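Local structure of mannuronan C5-epimerase (Pseudomonas syringae pv. tomato, 4NK6) at residues Val55-Glu60 against Lys82-Ala87; Gln86-Ser91 against Ala119-Leu124; Glu139-Gln144 against Asn164-Thr169; Asn171-Tyr176 against Lys200-Gly205; Arg229-Gly234 against Glu252-Val257. The protein converts beta-D-mannuronate residues of the alginate polymer to alpha-L-guluronate and belongs to the periplasmic complex that shields the new polymer from AlgL and passes it to the outer membrane. All coordinates share one frame; numbering follows the deposited sequence.

Overall arrangement
The five contacts follow one another along the chain and climb the right-handed beta-helix from its N-terminal end. Interactions 1 and 2 share strand 86-91, which pairs antiparallel with strand 52-57 and parallel with strand 123-124; their centres lie about 9 Å apart. Interaction 2 touches interaction 3, with centres about 14 Å apart, through strand 116-119 beside strand 139-143 and through a salt bridge between Arg120 and Glu168. Interactions 3 and 4, about 7 Å apart between centres, meet on strand 162-167, which has both strand 172-173 and strand 200-202 as neighbours. Interaction 5 stands about 26 Å from interaction 4 between centres, on another side of the coil, and is the one near His274, the probable proton acceptor.

Interaction 1: residues Val55-Glu60 against Lys82-Ala87; sequences VARMME and KGIPQA
Met58 lays its bent side chain across the Pro85 ring at about a right angle, its terminal CE meeting Pro85 CB at 3.7 Å. With CG anti to the backbone N (chi1 -151°) and further bends along the chain, SD also comes within 3.7 Å of Gln86 O. Trp77 and Gln81 of helix 75-81 touch the same methionine. Its backbone is held too: Met58 N donates to Pro85 O at 2.9 Å, from a position tilted out of the carbonyl plane, and a water accepting from Met59 N gives Pro85 O a second donor. On the outer side, Ile84 CG2 sits 3.7 Å from Arg57 CZ, over one guanidinium face and offset toward its rim. Val55 CG1 rests against the amide end of Gln86, 3.7 Å from NE2. Between these side chains Ala56 and Ala87 exchange two backbone hydrogen bonds, Ala56 N to Ala87 O measuring 3.1 Å, as a hydrogen-bonded antiparallel pair. Strand 52-57 thus forms an antiparallel edge beside strand 86-91, whose other neighbour, strand 123-124, continues in the parallel manner of the beta-helix.

Interaction 2: residues Gln86-Ser91 against Ala119-Leu124; sequences QAIMIS and ARLPIL
Two successive turns of the right-handed beta-helix meet here as parallel strands, 86-91 beside 123-124, with Ile88 facing Ile123 and Met89 facing Leu124. Ile88 uses both sides of its peptide: its N donates to Pro122 O at 2.8 Å, while its O accepts from Leu124 N at 2.7 Å. Ile90 N then reaches Leu124 O at 2.9 Å, so one residue on each strand is gripped through both N and O. Between the strong bonds lie CA-H...O contacts, among them Ile123 CA to Ile88 O.

Ile88 over Ile123 is a stacked pair of like residues from successive turns, as in other parallel beta-helices, with Ile88 CB 4.3 Å from Ile123 CG1; Ile90 CD1 adds a diagonal contact at the same separation from Ile123 CG2. Leu100 of helix 97-103 packs on both Ile88 and Ile90. Met89 and Leu124 project from the other face. Met89 CG approaches Leu124 CD2 to 4.2 Å, and the extended methionine chain carries its far end toward Ala56 on strand 52-57.

Before the regular pairing starts, Leu121 crosses Ile88 at about a right angle, its CB 4.0 Å from Ile88 CG1. One Leu121 methyl, CD1, touches Gln86 CB and the other, CD2, nears Gln86 O. Pro122 CD presses on that same carbonyl oxygen at 3.3 Å.

Interaction 3: residues Glu139-Gln144 against Asn164-Thr169; sequences ELRLSQ and NAWSET
Arg141 has its CG anti to the carbonyl carbon (chi1 -53°) and Trp166 its CG anti to the backbone N (chi1 -168°), turns that bring the two side chains alongside each other, pointing the same way. The extended arginine lies over one face of the indole. Its CD sits above the five-membered ring, while CZ comes to 3.4 Å from Trp166 CZ2 in a cation-pi stack whose planes are only 10° apart. Glu139 fixes the rotation of the guanidinium: Arg141 NE, with the acceptor in its own plane, makes a salt bridge to Glu139 OE2 at 2.8 Å, although it meets that oxygen from above the carboxylate plane. The other oxygen, Glu139 OE1, takes the amide hydrogen of Asn164 ND2 at 2.9 Å on its anti side, and the carboxylate and amide planes stand nearly perpendicular. At the far end Ser143 OG donates to Glu168 OE2 over 2.6 Å; Glu168 OE1 is paired with Arg120, which would help keep the carboxylate ionised. Beneath these groups the parallel backbones are joined by four N-H...O bonds, from Asn164 N to Leu140 O through Gln144 N to Trp166 O. Strand 139-143 lies between strand 116-119, whose Val116 and Val118 touch Arg141, and strand 162-167 in the next coil.

Interaction 4: residues Asn171-Tyr176 against Lys200-Gly205; sequences NGLAAY and KMASMG
Leu173 CD1 rests on the Ala202 methyl, with 3.9 Å to Ala202 CB, and forms the apolar end of a small contact. Leucine CG stands anti to the carbonyl carbon (chi1 -65°), which sends the branch toward strand 200-202 and keeps Leu173 CB 3.7 Å from Ser203 OG. Ser203 fills the other end: its CB lies 3.4 Å from Ala174 O and 4.4 Å from Ala174 CB, and its OG is 4.0 Å from Ala175 CA.

The shapes of both backbones set up this meeting. Ala174 is the centre of an inverse gamma turn, closed by a weak bond from Ala175 N to Leu173 O, which swings the chain off short strand 172-173. Ser203 has positive phi, 71°, where the chain leaves strand 200-202. Both segments flank strand 162-167 of the beta-helix, which pairs antiparallel with 172-173 and parallel with 200-202. Asn171 and Gly172 both face Ser167 in a G1 beta bulge.

Across the two segments the touch is entirely van der Waals, and the polar atoms find their partners outside them: Ser203 OG is hydrogen-bonded to Asp243 OD2, which also receives Tyr176 N, while Arg183 meets Ala174 O through NH1 and Gly205 O through NE. Shared carboxylate and arginine partners, rather than direct hydrogen bonds, therefore tie the polar atoms of the two turns together.

Interaction 5: residues Arg229-Gly234 against Glu252-Val257; sequences RGEPTG and ETRDFV
Thr233 OG1 donates to Arg254 O over 2.7 Å, reaching it because the hydroxyl is anti to the backbone N (chi1 -166°). It joins adjoining coils of the right-handed beta-helix, where the start of strand 233-236 runs beside the turn after strand 246-251. Two backbone bonds flank it: Arg254 N to Pro232 O at 3.2 Å and Val257 N to Gly234 O at 3.0 Å.

Arg254 extends over Thr233, whose CG2 lies over one guanidinium face, offset toward the rim. Asp255 OD2 receives Arg254 NH1 at 2.8 Å, in the guanidinium plane and through its anti lone pair, so the arginine's flat end is held by its own neighbour. A water donating to Glu231 O lies doubtfully close to Arg254 NE.

Glu231 and Glu252 cross at about a right angle, their nearest carboxylate oxygens, Glu231 OE2 and Glu252 OE1, 4.6 Å apart. A second water donates to both of these oxygens; Glu252 OE2 is paired with Arg276 and Glu231 OE1 is hydrogen-bonded to His278, which probably moderates the closeness of the two acids. The side chain of Thr253 is about 8 Å from that of His274, the probable proton acceptor.

Inside the coil, Phe256 is laid against the glycine backbone: Gly234 O sits over the ring centre, 3.5 Å from Phe256 CG.

Interaction 1: residues Val55-Glu60 against Lys82-Ala87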
# COMPACT_ATOMS: atom_id res chain seq x y z
N VAL A 55 -20.58 -21.72 6.51
CA VAL A 55 -21.29 -20.53 6.08
C VAL A 55 -22.12 -20.10 7.28
O VAL A 55 -23.02 -20.82 7.71
CB VAL A 55 -22.22 -20.81 4.88
CG1 VAL A 55 -23.03 -19.57 4.53
CG2 VAL A 55 -21.41 -21.30 3.69
N ALA A 56 -21.79 -18.94 7.85
CA ALA A 56 -22.42 -18.52 9.10
C ALA A 56 -22.55 -17.01 9.18
O ALA A 56 -22.06 -16.28 8.32
CB ALA A 56 -21.64 -19.04 10.29
N ARG A 57 -23.20 -16.55 10.25
CA ARG A 57 -23.52 -15.15 10.42
C ARG A 57 -22.30 -14.29 10.62
O ARG A 57 -21.48 -14.55 11.50
CB ARG A 57 -24.48 -14.95 11.59
CG ARG A 57 -25.76 -15.66 11.37
CD ARG A 57 -26.83 -15.09 12.23
NE ARG A 57 -28.12 -15.61 11.83
CZ ARG A 57 -29.27 -15.13 12.27
NH1 ARG A 57 -29.28 -14.12 13.13
NH2 ARG A 57 -30.41 -15.67 11.86
N MET A 58 -22.23 -13.25 9.80
CA MET A 58 -21.12 -12.31 9.73
C MET A 58 -20.83 -11.64 11.07
O MET A 58 -19.67 -11.50 11.47
CB MET A 58 -21.48 -11.24 8.71
CG MET A 58 -20.32 -10.62 8.01
SD MET A 58 -20.75 -10.15 6.34
CE MET A 58 -21.35 -8.49 6.59
N MET A 59 -21.89 -11.22 11.74
CA MET A 59 -21.81 -10.37 12.93
C MET A 59 -21.44 -11.13 14.19
O MET A 59 -21.35 -10.54 15.27
CB MET A 59 -23.14 -9.65 13.17
CG MET A 59 -23.54 -8.67 12.07
SD MET A 59 -22.57 -7.15 12.08
CE MET A 59 -21.68 -7.34 10.55
N GLU A 60 -21.24 -12.44 14.08
CA GLU A 60 -20.72 -13.22 15.19
C GLU A 60 -19.20 -13.05 15.33
O GLU A 60 -18.62 -13.39 16.36
CB GLU A 60 -21.04 -14.71 15.00
CG GLU A 60 -22.52 -15.06 15.00
CD GLU A 60 -22.77 -16.55 14.76
OE1 GLU A 60 -21.78 -17.29 14.60
OE2 GLU A 60 -23.95 -16.97 14.73
N LYS A 82 -29.61 -9.65 0.71
CA LYS A 82 -31.05 -9.87 0.84
C LYS A 82 -31.39 -10.86 1.95
O LYS A 82 -32.18 -11.78 1.75
CB LYS A 82 -31.68 -10.27 -0.49
CG LYS A 82 -31.66 -9.13 -1.51
CD LYS A 82 -32.45 -9.47 -2.76
CE LYS A 82 -32.41 -8.31 -3.76
NZ LYS A 82 -33.07 -8.67 -5.04
N GLY A 83 -30.77 -10.67 3.11
CA GLY A 83 -31.04 -11.48 4.28
C GLY A 83 -30.00 -11.19 5.35
O GLY A 83 -29.10 -10.37 5.14
N ILE A 84 -30.11 -11.85 6.49
CA ILE A 84 -29.14 -11.71 7.57
C ILE A 84 -27.76 -12.06 7.02
O ILE A 84 -27.57 -13.14 6.47
CB ILE A 84 -29.47 -12.64 8.74
CG1 ILE A 84 -30.91 -12.43 9.18
CG2 ILE A 84 -28.52 -12.40 9.91
CD1 ILE A 84 -31.26 -10.98 9.30
N PRO A 85 -26.80 -11.13 7.17
CA PRO A 85 -25.50 -11.21 6.49
C PRO A 85 -24.69 -12.42 6.92
O PRO A 85 -24.51 -12.64 8.12
CB PRO A 85 -24.80 -9.91 6.92
CG PRO A 85 -25.89 -9.01 7.36
CD PRO A 85 -26.91 -9.90 7.98
N GLN A 86 -24.24 -13.19 5.93
CA GLN A 86 -23.39 -14.36 6.16
C GLN A 86 -22.01 -14.19 5.52
O GLN A 86 -21.81 -13.33 4.67
CB GLN A 86 -24.04 -15.61 5.60
CG GLN A 86 -25.38 -15.95 6.21
CD GLN A 86 -25.99 -17.19 5.60
OE1 GLN A 86 -26.43 -17.19 4.45
NE2 GLN A 86 -25.99 -18.28 6.36
N ALA A 87 -21.08 -15.04 5.94
CA ALA A 87 -19.77 -15.12 5.31
C ALA A 87 -19.39 -16.59 5.15
O ALA A 87 -19.84 -17.44 5.91
CB ALA A 87 -18.74 -14.39 6.15
O HOH W 1 -24.58 -11.35 10.44

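Interaction 2: residues Gln86-Ser91 against Ala119-Leu124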
# COMPACT_ATOMS: atom_id res chain seq x y z
N GLN A 86 -24.24 -13.19 5.93
CA GLN A 86 -23.39 -14.36 6.16
C GLN A 86 -22.01 -14.19 5.52
O GLN A 86 -21.81 -13.33 4.67
CB GLN A 86 -24.04 -15.61 5.60
CG GLN A 86 -25.38 -15.95 6.21
CD GLN A 86 -25.99 -17.19 5.60
OE1 GLN A 86 -26.43 -17.19 4.45
NE2 GLN A 86 -25.99 -18.28 6.36
N ALA A 87 -21.08 -15.04 5.94
CA ALA A 87 -19.77 -15.12 5.31
C ALA A 87 -19.39 -16.59 5.15
O ALA A 87 -19.84 -17.44 5.91
CB ALA A 87 -18.74 -14.39 6.15
N ILE A 88 -18.58 -16.87 4.14
CA ILE A 88 -17.92 -18.16 4.02
C ILE A 88 -16.70 -18.11 4.93
O ILE A 88 -15.87 -17.21 4.79
CB ILE A 88 -17.46 -18.38 2.56
CG1 ILE A 88 -18.68 -18.40 1.63
CG2 ILE A 88 -16.63 -19.67 2.45
CD1 ILE A 88 -18.33 -18.23 0.17
N MET A 89 -16.61 -19.04 5.86
CA MET A 89 -15.52 -19.01 6.84
C MET A 89 -14.60 -20.22 6.80
O MET A 89 -15.05 -21.36 6.72
CB MET A 89 -16.06 -18.83 8.24
CG MET A 89 -16.99 -17.65 8.39
SD MET A 89 -17.69 -17.51 10.04
CE MET A 89 -18.85 -16.15 9.77
N ILE A 90 -13.30 -19.95 6.88
CA ILE A 90 -12.29 -21.01 6.96
C ILE A 90 -11.62 -20.96 8.33
O ILE A 90 -11.21 -19.89 8.78
CB ILE A 90 -11.22 -20.82 5.87
CG1 ILE A 90 -11.84 -21.03 4.49
CG2 ILE A 90 -10.04 -21.77 6.10
CD1 ILE A 90 -11.13 -20.28 3.38
N SER A 91 -11.52 -22.10 8.99
CA SER A 91 -10.82 -22.17 10.26
C SER A 91 -10.25 -23.56 10.51
O SER A 91 -10.55 -24.51 9.78
CB SER A 91 -11.75 -21.82 11.41
OG SER A 91 -12.71 -22.85 11.57
N ALA A 119 -17.79 -15.46 -6.19
CA ALA A 119 -18.16 -15.49 -4.77
C ALA A 119 -19.29 -14.50 -4.50
O ALA A 119 -19.19 -13.33 -4.85
CB ALA A 119 -16.97 -15.15 -3.89
N ARG A 120 -20.37 -14.98 -3.88
CA ARG A 120 -21.50 -14.10 -3.60
C ARG A 120 -21.69 -13.87 -2.10
O ARG A 120 -22.74 -13.41 -1.66
CB ARG A 120 -22.77 -14.62 -4.26
CG ARG A 120 -22.68 -14.61 -5.78
CD ARG A 120 -24.03 -14.81 -6.43
NE ARG A 120 -23.93 -14.84 -7.88
CZ ARG A 120 -23.73 -15.94 -8.59
NH1 ARG A 120 -23.59 -17.11 -7.99
NH2 ARG A 120 -23.66 -15.88 -9.92
N LEU A 121 -20.66 -14.21 -1.33
CA LEU A 121 -20.60 -13.89 0.09
C LEU A 121 -19.17 -13.45 0.37
O LEU A 121 -18.27 -13.76 -0.40
CB LEU A 121 -20.92 -15.11 0.96
CG LEU A 121 -22.35 -15.63 1.01
CD1 LEU A 121 -22.45 -16.84 1.94
CD2 LEU A 121 -23.31 -14.52 1.46
N PRO A 122 -18.96 -12.70 1.46
CA PRO A 122 -17.57 -12.43 1.86
C PRO A 122 -16.89 -13.72 2.28
O PRO A 122 -17.57 -14.68 2.66
CB PRO A 122 -17.73 -11.52 3.09
CG PRO A 122 -19.12 -10.94 2.98
CD PRO A 122 -19.94 -11.99 2.30
N ILE A 123 -15.57 -13.76 2.20
CA ILE A 123 -14.81 -14.91 2.70
C ILE A 123 -14.00 -14.46 3.90
O ILE A 123 -13.23 -13.50 3.82
CB ILE A 123 -13.85 -15.46 1.63
CG1 ILE A 123 -14.64 -16.01 0.44
CG2 ILE A 123 -12.95 -16.56 2.22
CD1 ILE A 123 -13.75 -16.43 -0.73
N LEU A 124 -14.15 -15.14 5.03
CA LEU A 124 -13.36 -14.82 6.21
C LEU A 124 -12.40 -15.97 6.54
O LEU A 124 -12.83 -17.09 6.77
CB LEU A 124 -14.28 -14.57 7.40
CG LEU A 124 -13.62 -14.47 8.77
CD1 LEU A 124 -12.78 -13.21 8.88
CD2 LEU A 124 -14.65 -14.53 9.89

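Interaction 3: residues Glu139-Gln144 against Asn164-Thr169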
# COMPACT_ATOMS: atom_id res chain seq x y z
N GLU A 139 -9.57 -17.36 -12.32
CA GLU A 139 -10.03 -16.09 -11.77
C GLU A 139 -11.04 -16.29 -10.63
O GLU A 139 -11.96 -17.08 -10.75
CB GLU A 139 -10.69 -15.23 -12.87
CG GLU A 139 -11.17 -13.86 -12.39
CD GLU A 139 -11.89 -13.07 -13.47
OE1 GLU A 139 -11.78 -11.83 -13.47
OE2 GLU A 139 -12.57 -13.69 -14.32
N LEU A 140 -10.84 -15.58 -9.52
CA LEU A 140 -11.88 -15.46 -8.51
C LEU A 140 -12.54 -14.09 -8.63
O LEU A 140 -11.89 -13.06 -8.41
CB LEU A 140 -11.33 -15.66 -7.10
CG LEU A 140 -12.31 -15.41 -5.95
CD1 LEU A 140 -13.55 -16.31 -6.05
CD2 LEU A 140 -11.62 -15.60 -4.61
N ARG A 141 -13.81 -14.09 -9.02
CA ARG A 141 -14.59 -12.86 -9.14
C ARG A 141 -15.35 -12.64 -7.83
O ARG A 141 -16.14 -13.50 -7.43
CB ARG A 141 -15.58 -12.99 -10.30
CG ARG A 141 -14.94 -13.39 -11.63
CD ARG A 141 -15.98 -13.65 -12.72
NE ARG A 141 -15.36 -13.73 -14.05
CZ ARG A 141 -16.03 -13.97 -15.17
NH1 ARG A 141 -17.34 -14.16 -15.15
NH2 ARG A 141 -15.37 -14.03 -16.33
N LEU A 142 -15.11 -11.51 -7.18
CA LEU A 142 -15.85 -11.13 -5.97
C LEU A 142 -17.03 -10.26 -6.36
O LEU A 142 -16.84 -9.20 -6.95
CB LEU A 142 -14.95 -10.37 -5.00
CG LEU A 142 -13.66 -11.10 -4.61
CD1 LEU A 142 -12.80 -10.27 -3.66
CD2 LEU A 142 -13.97 -12.47 -4.01
N SER A 143 -18.24 -10.71 -6.05
CA SER A 143 -19.44 -10.01 -6.46
C SER A 143 -19.58 -8.65 -5.80
O SER A 143 -19.69 -8.55 -4.58
CB SER A 143 -20.69 -10.84 -6.17
OG SER A 143 -21.85 -10.07 -6.45
N GLN A 144 -19.60 -7.59 -6.60
CA GLN A 144 -19.85 -6.25 -6.08
C GLN A 144 -21.26 -6.15 -5.51
O GLN A 144 -21.45 -5.61 -4.42
CB GLN A 144 -19.65 -5.21 -7.18
CG GLN A 144 -20.01 -3.78 -6.75
CD GLN A 144 -19.73 -2.77 -7.84
OE1 GLN A 144 -20.02 -3.02 -9.02
NE2 GLN A 144 -19.15 -1.63 -7.47
N ASN A 164 -10.51 -10.47 -8.72
CA ASN A 164 -11.01 -9.20 -9.22
C ASN A 164 -12.34 -8.81 -8.61
O ASN A 164 -13.19 -9.67 -8.39
CB ASN A 164 -11.14 -9.25 -10.75
CG ASN A 164 -9.80 -9.30 -11.46
OD1 ASN A 164 -8.91 -8.50 -11.18
ND2 ASN A 164 -9.66 -10.22 -12.40
N ALA A 165 -12.50 -7.52 -8.34
CA ALA A 165 -13.81 -6.97 -8.00
C ALA A 165 -14.67 -7.03 -9.25
O ALA A 165 -14.31 -6.49 -10.29
CB ALA A 165 -13.66 -5.53 -7.53
N TRP A 166 -15.83 -7.68 -9.13
CA TRP A 166 -16.63 -8.03 -10.30
C TRP A 166 -18.07 -7.52 -10.20
O TRP A 166 -18.78 -7.79 -9.23
CB TRP A 166 -16.62 -9.55 -10.49
CG TRP A 166 -17.19 -10.01 -11.81
CD1 TRP A 166 -18.46 -10.45 -12.05
CD2 TRP A 166 -16.49 -10.07 -13.06
NE1 TRP A 166 -18.59 -10.78 -13.38
CE2 TRP A 166 -17.40 -10.55 -14.02
CE3 TRP A 166 -15.19 -9.74 -13.47
CZ2 TRP A 166 -17.05 -10.73 -15.36
CZ3 TRP A 166 -14.85 -9.92 -14.80
CH2 TRP A 166 -15.77 -10.41 -15.73
N SER A 167 -18.51 -6.79 -11.22
CA SER A 167 -19.89 -6.35 -11.29
C SER A 167 -20.69 -7.38 -12.10
O SER A 167 -20.43 -7.59 -13.28
CB SER A 167 -19.98 -4.96 -11.93
OG SER A 167 -21.33 -4.59 -12.17
N GLU A 168 -21.64 -8.03 -11.44
CA GLU A 168 -22.47 -9.02 -12.13
C GLU A 168 -23.41 -8.35 -13.12
O GLU A 168 -23.76 -8.93 -14.15
CB GLU A 168 -23.24 -9.89 -11.13
CG GLU A 168 -22.34 -10.80 -10.30
CD GLU A 168 -23.11 -11.75 -9.40
OE1 GLU A 168 -23.57 -12.80 -9.89
OE2 GLU A 168 -23.24 -11.44 -8.19
N THR A 169 -23.82 -7.12 -12.81
CA THR A 169 -24.74 -6.40 -13.69
C THR A 169 -24.03 -5.93 -14.96
O THR A 169 -24.60 -6.00 -16.06
CB THR A 169 -25.47 -5.22 -12.98
OG1 THR A 169 -24.52 -4.23 -12.59
CG2 THR A 169 -26.20 -5.71 -11.75

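Interaction 4: residues Asn171-Tyr176 against Lys200-Gly205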
# COMPACT_ATOMS: atom_id res chain seq x y z
N ASN A 171 -21.32 -7.41 -16.03
CA ASN A 171 -20.60 -8.59 -16.53
C ASN A 171 -19.15 -8.26 -16.86
O ASN A 171 -18.64 -8.59 -17.94
CB ASN A 171 -21.32 -9.19 -17.74
CG ASN A 171 -20.75 -10.55 -18.14
OD1 ASN A 171 -20.36 -11.35 -17.29
ND2 ASN A 171 -20.71 -10.80 -19.45
N GLY A 172 -18.48 -7.60 -15.93
CA GLY A 172 -17.09 -7.22 -16.10
C GLY A 172 -16.55 -6.67 -14.79
O GLY A 172 -17.23 -6.72 -13.77
N LEU A 173 -15.32 -6.16 -14.83
CA LEU A 173 -14.70 -5.55 -13.66
C LEU A 173 -15.56 -4.42 -13.12
O LEU A 173 -16.22 -3.72 -13.89
CB LEU A 173 -13.31 -4.99 -14.02
CG LEU A 173 -12.25 -6.01 -14.44
CD1 LEU A 173 -10.93 -5.31 -14.84
CD2 LEU A 173 -12.01 -6.97 -13.29
N ALA A 174 -15.56 -4.26 -11.80
CA ALA A 174 -16.26 -3.14 -11.16
C ALA A 174 -15.49 -1.84 -11.35
O ALA A 174 -14.95 -1.30 -10.38
CB ALA A 174 -16.46 -3.43 -9.68
N ALA A 175 -15.44 -1.35 -12.58
CA ALA A 175 -14.64 -0.17 -12.92
C ALA A 175 -14.99 1.00 -12.00
O ALA A 175 -16.15 1.20 -11.66
CB ALA A 175 -14.84 0.21 -14.39
N TYR A 176 -13.97 1.76 -11.59
CA TYR A 176 -14.19 2.85 -10.65
C TYR A 176 -15.14 3.89 -11.21
O TYR A 176 -15.04 4.26 -12.38
CB TYR A 176 -12.86 3.53 -10.29
CG TYR A 176 -13.09 4.75 -9.46
CD1 TYR A 176 -13.45 4.63 -8.12
CD2 TYR A 176 -13.00 6.03 -10.01
CE1 TYR A 176 -13.69 5.73 -7.35
CE2 TYR A 176 -13.25 7.15 -9.23
CZ TYR A 176 -13.59 6.99 -7.90
OH TYR A 176 -13.84 8.07 -7.10
N LYS A 200 -2.93 -11.10 -10.33
CA LYS A 200 -3.52 -9.86 -10.81
C LYS A 200 -4.79 -9.58 -10.02
O LYS A 200 -5.60 -10.49 -9.82
CB LYS A 200 -3.84 -9.94 -12.30
CG LYS A 200 -2.62 -10.18 -13.21
CD LYS A 200 -3.02 -10.21 -14.68
CE LYS A 200 -1.86 -10.65 -15.59
NZ LYS A 200 -0.74 -9.67 -15.63
N MET A 201 -4.94 -8.34 -9.56
CA MET A 201 -6.19 -7.86 -8.95
C MET A 201 -6.55 -6.52 -9.55
O MET A 201 -5.67 -5.69 -9.78
CB MET A 201 -6.05 -7.70 -7.44
CG MET A 201 -5.54 -8.95 -6.73
SD MET A 201 -5.73 -8.86 -4.94
CE MET A 201 -5.15 -10.49 -4.50
N ALA A 202 -7.84 -6.30 -9.79
CA ALA A 202 -8.26 -5.02 -10.32
C ALA A 202 -9.57 -4.54 -9.71
O ALA A 202 -10.40 -5.35 -9.27
CB ALA A 202 -8.38 -5.10 -11.85
N SER A 203 -9.73 -3.22 -9.65
CA SER A 203 -11.02 -2.59 -9.35
C SER A 203 -11.51 -2.74 -7.91
O SER A 203 -12.70 -2.57 -7.64
CB SER A 203 -12.08 -3.05 -10.36
OG SER A 203 -11.74 -2.56 -11.65
N MET A 204 -10.60 -3.01 -6.99
CA MET A 204 -10.96 -3.16 -5.59
C MET A 204 -10.89 -1.86 -4.80
O MET A 204 -10.10 -0.98 -5.11
CB MET A 204 -10.02 -4.15 -4.90
CG MET A 204 -10.18 -5.58 -5.37
SD MET A 204 -9.05 -6.61 -4.43
CE MET A 204 -9.45 -8.23 -5.11
N GLY A 205 -11.69 -1.78 -3.75
CA GLY A 205 -11.53 -0.72 -2.79
C GLY A 205 -12.42 0.48 -3.04
O GLY A 205 -12.82 0.75 -4.18

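Interaction 5: residues Arg229-Gly234 against Glu252-Val257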
# COMPACT_ATOMS: atom_id res chain seq x y z
N ARG A 229 -2.36 -9.24 19.42
CA ARG A 229 -2.05 -10.28 18.45
C ARG A 229 -0.67 -10.17 17.80
O ARG A 229 -0.17 -11.14 17.23
CB ARG A 229 -3.12 -10.30 17.36
CG ARG A 229 -4.42 -10.94 17.80
CD ARG A 229 -4.16 -12.31 18.41
NE ARG A 229 -5.38 -13.10 18.54
CZ ARG A 229 -5.98 -13.37 19.69
NH1 ARG A 229 -7.09 -14.11 19.70
NH2 ARG A 229 -5.49 -12.92 20.84
N GLY A 230 -0.05 -9.00 17.88
CA GLY A 230 1.18 -8.80 17.14
C GLY A 230 0.85 -8.20 15.79
O GLY A 230 -0.22 -8.44 15.22
N GLU A 231 1.76 -7.40 15.27
CA GLU A 231 1.48 -6.67 14.05
C GLU A 231 1.46 -7.62 12.84
O GLU A 231 2.24 -8.58 12.79
CB GLU A 231 2.50 -5.53 13.88
CG GLU A 231 2.60 -4.69 15.15
CD GLU A 231 3.49 -3.48 15.01
OE1 GLU A 231 4.63 -3.62 14.52
OE2 GLU A 231 3.06 -2.37 15.40
N PRO A 232 0.56 -7.37 11.89
CA PRO A 232 0.47 -8.27 10.73
C PRO A 232 1.72 -8.13 9.86
O PRO A 232 2.44 -7.14 9.99
CB PRO A 232 -0.76 -7.76 9.98
CG PRO A 232 -0.83 -6.28 10.35
CD PRO A 232 -0.35 -6.21 11.78
N THR A 233 1.98 -9.11 9.01
CA THR A 233 3.09 -9.02 8.07
C THR A 233 2.80 -9.84 6.81
O THR A 233 1.71 -10.41 6.66
CB THR A 233 4.40 -9.48 8.70
OG1 THR A 233 5.50 -9.08 7.87
CG2 THR A 233 4.41 -11.01 8.90
N GLY A 234 3.78 -9.90 5.90
CA GLY A 234 3.63 -10.66 4.68
C GLY A 234 4.35 -10.08 3.47
O GLY A 234 5.17 -9.18 3.59
N GLU A 252 -0.03 0.12 11.24
CA GLU A 252 0.73 -0.57 12.28
C GLU A 252 1.19 -1.97 11.84
O GLU A 252 0.95 -2.97 12.51
CB GLU A 252 -0.07 -0.62 13.58
CG GLU A 252 -0.20 0.75 14.24
CD GLU A 252 -0.88 0.70 15.59
OE1 GLU A 252 -1.07 -0.41 16.12
OE2 GLU A 252 -1.22 1.78 16.13
N THR A 253 1.85 -2.01 10.68
CA THR A 253 2.27 -3.24 10.04
C THR A 253 3.79 -3.35 10.10
O THR A 253 4.48 -2.33 10.05
CB THR A 253 1.77 -3.26 8.57
OG1 THR A 253 0.35 -3.39 8.57
CG2 THR A 253 2.38 -4.40 7.76
N ARG A 254 4.31 -4.56 10.23
CA ARG A 254 5.75 -4.73 10.35
C ARG A 254 6.36 -5.54 9.20
O ARG A 254 5.77 -6.53 8.75
CB ARG A 254 6.12 -5.38 11.68
CG ARG A 254 5.67 -6.83 11.80
CD ARG A 254 6.27 -7.52 13.01
NE ARG A 254 5.92 -8.94 13.04
CZ ARG A 254 6.64 -9.90 12.46
NH1 ARG A 254 7.76 -9.61 11.81
NH2 ARG A 254 6.23 -11.16 12.54
N ASP A 255 7.52 -5.10 8.73
CA ASP A 255 8.38 -5.92 7.88
C ASP A 255 7.71 -6.39 6.58
O ASP A 255 8.04 -7.44 6.05
CB ASP A 255 8.88 -7.13 8.66
CG ASP A 255 9.56 -6.73 9.96
OD1 ASP A 255 10.37 -5.78 9.94
OD2 ASP A 255 9.27 -7.35 11.00
N PHE A 256 6.77 -5.60 6.08
CA PHE A 256 6.03 -6.01 4.90
C PHE A 256 6.85 -5.80 3.64
O PHE A 256 7.52 -4.78 3.48
CB PHE A 256 4.68 -5.29 4.81
CG PHE A 256 3.63 -6.11 4.11
CD1 PHE A 256 3.57 -6.14 2.72
CD2 PHE A 256 2.74 -6.89 4.83
CE1 PHE A 256 2.62 -6.93 2.06
CE2 PHE A 256 1.78 -7.66 4.18
CZ PHE A 256 1.72 -7.68 2.80
N VAL A 257 6.80 -6.77 2.74
CA VAL A 257 7.58 -6.71 1.51
C VAL A 257 6.65 -6.44 0.33
O VAL A 257 5.70 -7.18 0.08
CB VAL A 257 8.37 -8.02 1.27
CG1 VAL A 257 9.17 -7.94 -0.03
CG2 VAL A 257 9.31 -8.32 2.45
O HOH W 2 0.56 -2.55 16.84
O HOH W 3 3.99 -9.99 14.14